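PDB 3KYZ: sensor protein pfeS from Pseudomonas aeruginosa, which is the membrane-bound sensor histidine kinase of the PfeR/PfeS two-component system, which may activate PfeR by phosphorylation, and is represented here by its sensor domain, probably periplasmic. Local coordinates for residues 27-32 with 43-48; 54-59 with 77-82. All blocks are in the same frame, centred on the assembly; numbering follows the deposited sequence.

Contact 1: 27-32 with 43-48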
loop_
_atom_site.group_PDB
_atom_site.type_symbol
_atom_site.label_atom_id
_atom_site.label_comp_id
_atom_site.label_asym_id
_atom_site.label_seq_id
_atom_site.Cartn_x
_atom_site.Cartn_y
_atom_site.Cartn_z
ATOM N N ALA A 27 -14.651 1.772 -10.903
ATOM C CA ALA A 27 -13.265 1.954 -11.370
ATOM C C ALA A 27 -13.226 2.320 -12.853
ATOM O O ALA A 27 -12.404 3.140 -13.278
ATOM C CB ALA A 27 -12.410 0.714 -11.099
ATOM N N ARG A 28 -14.120 1.715 -13.632
ATOM C CA ARG A 28 -14.261 2.065 -15.044
ATOM C C ARG A 28 -14.685 3.529 -15.179
ATOM O O ARG A 28 -14.120 4.276 -15.990
ATOM C CB ARG A 28 -15.281 1.153 -15.740
ATOM C CG ARG A 28 -15.492 1.494 -17.216
ATOM C CD ARG A 28 -16.766 0.875 -17.775
ATOM N NE ARG A 28 -17.961 1.264 -17.025
ATOM C CZ ARG A 28 -18.613 2.415 -17.182
ATOM N NH1 ARG A 28 -18.181 3.315 -18.052
ATOM N NH2 ARG A 28 -19.697 2.672 -16.458
ATOM N N GLN A 29 -15.666 3.943 -14.373
ATOM C CA GLN A 29 -16.121 5.335 -14.380
ATOM C C GLN A 29 -15.010 6.281 -13.934
ATOM O O GLN A 29 -14.857 7.371 -14.482
ATOM C CB GLN A 29 -17.324 5.537 -13.458
ATOM C CG GLN A 29 -18.586 4.818 -13.870
ATOM C CD GLN A 29 -19.728 5.164 -12.950
ATOM O OE1 GLN A 29 -19.917 6.331 -12.591
ATOM N NE2 GLN A 29 -20.495 4.159 -12.554
ATOM N N ALA A 30 -14.247 5.867 -12.926
ATOM C CA ALA A 30 -13.131 6.671 -12.428
ATOM C C ALA A 30 -12.108 6.894 -13.538
ATOM O O ALA A 30 -11.634 8.016 -13.753
ATOM C CB ALA A 30 -12.468 5.980 -11.241
ATOM N N GLU A 31 -11.752 5.816 -14.229
ATOM C CA GLU A 31 -10.800 5.925 -15.325
ATOM C C GLU A 31 -11.327 6.855 -16.413
ATOM O O GLU A 31 -10.580 7.671 -16.961
ATOM C CB GLU A 31 -10.495 4.559 -15.932
ATOM C CG GLU A 31 -9.487 4.640 -17.076
ATOM C CD GLU A 31 -9.120 3.289 -17.630
ATOM O OE1 GLU A 31 -9.970 2.377 -17.594
ATOM O OE2 GLU A 31 -7.977 3.137 -18.102
ATOM N N ASP A 32 -12.606 6.705 -16.750
ATOM C CA ASP A 32 -13.208 7.527 -17.796
ATOM C C ASP A 32 -13.120 9.008 -17.420
ATOM O O ASP A 32 -12.831 9.854 -18.270
ATOM C CB ASP A 32 -14.676 7.142 -18.019
ATOM C CG ASP A 32 -14.848 5.811 -18.748
ATOM O OD1 ASP A 32 -13.857 5.252 -19.265
ATOM O OD2 ASP A 32 -15.997 5.325 -18.811
ATOM N N GLU A 43 -10.933 14.748 -9.518
ATOM C CA GLU A 43 -11.326 15.428 -8.289
ATOM C C GLU A 43 -12.845 15.394 -8.125
ATOM O O GLU A 43 -13.362 15.040 -7.065
ATOM C CB GLU A 43 -10.825 16.873 -8.300
ATOM C CG GLU A 43 -11.060 17.617 -6.999
ATOM C CD GLU A 43 -10.085 17.211 -5.915
ATOM O OE1 GLU A 43 -9.121 16.478 -6.223
ATOM O OE2 GLU A 43 -10.280 17.634 -4.754
ATOM N N ARG A 44 -13.563 15.753 -9.183
ATOM C CA ARG A 44 -15.018 15.751 -9.120
ATOM C C ARG A 44 -15.564 14.345 -8.908
ATOM O O ARG A 44 -16.490 14.153 -8.114
ATOM C CB ARG A 44 -15.630 16.381 -10.370
ATOM C CG ARG A 44 -17.147 16.482 -10.311
ATOM C CD ARG A 44 -17.690 17.331 -11.447
ATOM N NE ARG A 44 -17.171 16.895 -12.738
ATOM C CZ ARG A 44 -17.693 15.911 -13.460
ATOM N NH1 ARG A 44 -17.150 15.586 -14.626
ATOM N NH2 ARG A 44 -18.756 15.250 -13.017
ATOM N N PHE A 45 -14.985 13.365 -9.595
ATOM C CA PHE A 45 -15.450 11.990 -9.448
ATOM C C PHE A 45 -15.261 11.497 -8.013
ATOM O O PHE A 45 -16.149 10.882 -7.427
ATOM C CB PHE A 45 -14.754 11.042 -10.429
ATOM C CG PHE A 45 -15.234 9.632 -10.319
ATOM C CD1 PHE A 45 -16.341 9.209 -11.036
ATOM C CD2 PHE A 45 -14.615 8.740 -9.456
ATOM C CE1 PHE A 45 -16.803 7.909 -10.916
ATOM C CE2 PHE A 45 -15.077 7.440 -9.334
ATOM C CZ PHE A 45 -16.168 7.023 -10.064
ATOM N N ARG A 46 -14.091 11.763 -7.455
ATOM C CA ARG A 46 -13.793 11.378 -6.089
ATOM C C ARG A 46 -14.830 11.936 -5.106
ATOM O O ARG A 46 -15.356 11.219 -4.251
ATOM C CB ARG A 46 -12.397 11.884 -5.728
ATOM C CG ARG A 46 -12.044 11.669 -4.311
ATOM C CD ARG A 46 -10.721 12.313 -3.973
ATOM N NE ARG A 46 -10.316 11.789 -2.691
ATOM C CZ ARG A 46 -9.300 12.227 -1.963
ATOM N NH1 ARG A 46 -8.536 13.233 -2.383
ATOM N NH2 ARG A 46 -9.064 11.641 -0.802
ATOM N N LYS A 47 -15.140 13.218 -5.249
ATOM C CA LYS A 47 -16.116 13.869 -4.379
ATOM C C LYS A 47 -17.512 13.258 -4.542
ATOM O O LYS A 47 -18.207 12.998 -3.557
ATOM C CB LYS A 47 -16.159 15.367 -4.674
ATOM C CG LYS A 47 -14.932 16.145 -4.207
ATOM C CD LYS A 47 -15.085 17.611 -4.581
ATOM C CE LYS A 47 -13.837 18.418 -4.281
ATOM N NZ LYS A 47 -13.892 19.730 -4.993
ATOM N N GLU A 48 -17.923 13.043 -5.786
ATOM C CA GLU A 48 -19.251 12.502 -6.070
ATOM C C GLU A 48 -19.408 11.085 -5.523
ATOM O O GLU A 48 -20.432 10.751 -4.912
ATOM C CB GLU A 48 -19.531 12.511 -7.581
ATOM C CG GLU A 48 -19.691 13.902 -8.188
ATOM C CD GLU A 48 -19.751 13.870 -9.708
ATOM O OE1 GLU A 48 -19.543 12.784 -10.290
ATOM O OE2 GLU A 48 -20.005 14.926 -10.326
#
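Ala30 lies against the face of the Phe45 ring in a CH-pi contact: its CA sits 3.8 Å from the ring centroid and only 13° off the ring normal. Alanine suits this position because its single methyl lets the ring approach the backbone itself, and Ala30 N also lies over that face. Phe45 CG is anti to the backbone N (chi1 -179°), which carries the ring out toward 27-32.

Apolar packing adds to this, with Ala30 CB 3.5 Å from Phe45 CE2 and Gln29 CB 3.5 Å from Phe45 CE1. Both segments belong to the helical run 17-53, whose two limbs fold back on each other as a helical hairpin, bringing the CA atoms of Ala30 and Phe45 within 6.5 Å despite fifteen residues of separation. In this Cache-clan sensor domain, Leu59 of strand 57-60 touches both residues, so the hairpin packs on the sheet.

Gln29 also reaches the ring with its amide: OE1 comes in the ring plane to the edge of Phe45, 3.9 Å from CE1, with the amide turned 79° from the ring, while Gln29 NE2 bonds to Asp25. Within 27-32, the salt bridge between Arg28 NH1 and Asp32 OD2 (3.1 Å) joins successive turns.

Contact 2: 54-59 with 77-82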
loop_
_atom_site.group_PDB
_atom_site.type_symbol
_atom_site.label_atom_id
_atom_site.label_comp_id
_atom_site.label_asym_id
_atom_site.label_seq_id
_atom_site.Cartn_x
_atom_site.Cartn_y
_atom_site.Cartn_z
ATOM N N ASP A 54 -20.995 7.363 0.866
ATOM C CA ASP A 54 -20.711 7.765 2.239
ATOM C C ASP A 54 -19.461 7.055 2.751
ATOM O O ASP A 54 -19.473 6.424 3.809
ATOM C CB ASP A 54 -21.912 7.466 3.147
ATOM C CG ASP A 54 -21.770 8.083 4.527
ATOM O OD1 ASP A 54 -21.022 9.077 4.661
ATOM O OD2 ASP A 54 -22.412 7.577 5.475
ATOM N N THR A 55 -18.378 7.163 1.988
ATOM C CA THR A 55 -17.159 6.451 2.323
ATOM C C THR A 55 -15.954 7.144 1.704
ATOM O O THR A 55 -16.094 7.935 0.758
ATOM C CB THR A 55 -17.227 4.986 1.842
ATOM O OG1 THR A 55 -16.197 4.225 2.483
ATOM C CG2 THR A 55 -17.069 4.889 0.328
ATOM N N TRP A 56 -14.773 6.860 2.241
ATOM C CA TRP A 56 -13.554 7.452 1.707
ATOM C C TRP A 56 -13.225 6.890 0.321
ATOM O O TRP A 56 -13.320 5.687 0.086
ATOM C CB TRP A 56 -12.381 7.236 2.659
ATOM C CG TRP A 56 -11.139 7.965 2.228
ATOM C CD1 TRP A 56 -10.856 9.287 2.421
ATOM C CD2 TRP A 56 -10.016 7.413 1.530
ATOM N NE1 TRP A 56 -9.622 9.591 1.893
ATOM C CE2 TRP A 56 -9.089 8.459 1.334
ATOM C CE3 TRP A 56 -9.706 6.138 1.050
ATOM C CZ2 TRP A 56 -7.871 8.266 0.688
ATOM C CZ3 TRP A 56 -8.500 5.948 0.414
ATOM C CH2 TRP A 56 -7.593 7.006 0.237
ATOM N N VAL A 57 -12.819 7.778 -0.584
ATOM C CA VAL A 57 -12.478 7.403 -1.947
ATOM C C VAL A 57 -11.216 8.149 -2.357
ATOM O O VAL A 57 -11.016 9.300 -1.951
ATOM C CB VAL A 57 -13.619 7.791 -2.928
ATOM C CG1 VAL A 57 -13.174 7.604 -4.376
ATOM C CG2 VAL A 57 -14.870 6.988 -2.623
ATOM N N ALA A 58 -10.364 7.503 -3.151
ATOM C CA ALA A 58 -9.242 8.198 -3.785
ATOM C C ALA A 58 -8.996 7.629 -5.178
ATOM O O ALA A 58 -9.259 6.450 -5.420
ATOM C CB ALA A 58 -7.969 8.093 -2.934
ATOM N N LEU A 59 -8.531 8.474 -6.093
ATOM C CA LEU A 59 -8.008 8.016 -7.372
ATOM C C LEU A 59 -6.522 8.266 -7.297
ATOM O O LEU A 59 -6.101 9.394 -7.068
ATOM C CB LEU A 59 -8.609 8.813 -8.535
ATOM C CG LEU A 59 -9.993 8.351 -9.004
ATOM C CD1 LEU A 59 -11.019 8.489 -7.885
ATOM C CD2 LEU A 59 -10.423 9.132 -10.232
ATOM N N SER A 77 -2.420 8.605 2.689
ATOM C CA SER A 77 -1.432 7.691 2.118
ATOM C C SER A 77 -1.351 6.401 2.932
ATOM O O SER A 77 -1.126 5.329 2.374
ATOM C CB SER A 77 -0.050 8.347 2.024
ATOM O OG SER A 77 -0.048 9.361 1.026
ATOM N N SER A 78 -1.531 6.501 4.248
ATOM C CA SER A 78 -1.442 5.311 5.097
ATOM C C SER A 78 -2.546 4.288 4.787
ATOM O O SER A 78 -2.412 3.112 5.129
ATOM C CB SER A 78 -1.437 5.680 6.590
ATOM O OG SER A 78 -2.740 5.976 7.081
ATOM N N HIS A 79 -3.619 4.732 4.133
ATOM C CA HIS A 79 -4.706 3.824 3.753
ATOM C C HIS A 79 -4.342 2.943 2.563
ATOM O O HIS A 79 -5.070 2.006 2.239
ATOM C CB HIS A 79 -5.960 4.597 3.339
ATOM C CG HIS A 79 -6.479 5.546 4.369
ATOM N ND1 HIS A 79 -7.373 6.549 4.062
ATOM C CD2 HIS A 79 -6.243 5.643 5.697
ATOM C CE1 HIS A 79 -7.659 7.230 5.158
ATOM N NE2 HIS A 79 -6.984 6.702 6.163
ATOM N N LEU A 80 -3.250 3.276 1.886
ATOM C CA LEU A 80 -2.912 2.630 0.624
ATOM C C LEU A 80 -2.017 1.405 0.752
ATOM O O LEU A 80 -1.663 0.800 -0.259
ATOM C CB LEU A 80 -2.213 3.630 -0.297
ATOM C CG LEU A 80 -2.999 4.913 -0.585
ATOM C CD1 LEU A 80 -2.165 5.828 -1.480
ATOM C CD2 LEU A 80 -4.373 4.603 -1.209
ATOM N N THR A 81 -1.644 1.037 1.974
ATOM C CA THR A 81 -0.576 0.053 2.164
ATOM C C THR A 81 -1.028 -1.365 2.505
ATOM O O THR A 81 -0.239 -2.306 2.364
ATOM C CB THR A 81 0.421 0.514 3.258
ATOM O OG1 THR A 81 -0.294 0.769 4.474
ATOM C CG2 THR A 81 1.150 1.775 2.826
ATOM N N PHE A 82 -2.278 -1.522 2.953
ATOM C CA PHE A 82 -2.782 -2.823 3.403
ATOM C C PHE A 82 -4.134 -3.102 2.762
ATOM O O PHE A 82 -5.095 -3.516 3.428
ATOM C CB PHE A 82 -2.894 -2.879 4.935
ATOM C CG PHE A 82 -1.635 -2.486 5.654
ATOM C CD1 PHE A 82 -0.462 -3.212 5.482
ATOM C CD2 PHE A 82 -1.630 -1.405 6.525
ATOM C CE1 PHE A 82 0.706 -2.844 6.151
ATOM C CE2 PHE A 82 -0.472 -1.038 7.202
ATOM C CZ PHE A 82 0.700 -1.756 7.010
#
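Trp56 and His79 meet as a T-shaped (edge-to-face) stack that ties the residue leading into strand 57-60, an outermost strand of this chain's antiparallel sheet, to the loop following helix 74-77. Along that loop, Ser77 O accepts a bond from Leu80 N (3.0 Å), which keeps the chain turning where the short helix ends.

His79 carries the contact. Its ND1 stands 3.5 Å above the plane of the Trp56 six-membered ring, over the centre, and the two ring planes are 88° apart. The broad, flat indole suits this role, since its face can receive the whole edge of a smaller ring. Because CG is anti to the carbonyl carbon (chi1 -56°), the imidazole projects from the turn toward the indole, and His79 CB comes within 4.1 Å of Trp56 CZ3. The polar outer atom of the imidazole, NE2, bonds to Glu75 OE2, which should fix the ring's rotation. Trp56 is likewise held by its NE1, bonded to Glu76 OE2.

From Leu80 onward the loop also meets the second subunit: Leu80 packs on its Leu64, Thr81 makes backbone hydrogen bonds to it, and Phe82 meets its Trp88 edge-to-face. Across the contact itself, Leu80, a branched apolar residue suited to filling such a flank, sits at the indole edge, near its plane, with CD2 4.3 Å from Trp56 CH2.

Contact 1 joins the two limbs of a helical hairpin, whereas contact 2 joins the residue leading into an outermost strand to a loop; both are partly buried, with centres about 14 Å apart. Each turns on an aromatic ring, but Phe45 receives backbone and methyl groups, while Trp56 receives a second, polar ring that is also hydrogen-bonded to a glutamate. No other chain touches the segments of contact 1, whereas 77-82 of contact 2 also meets the second subunit. The elements join directly: Arg46, next to Phe45, makes a probable hydrogen bond from NE to Val57 O (2.7 Å), its side chain touches Trp56, and its NH2 forms a salt bridge with Glu76.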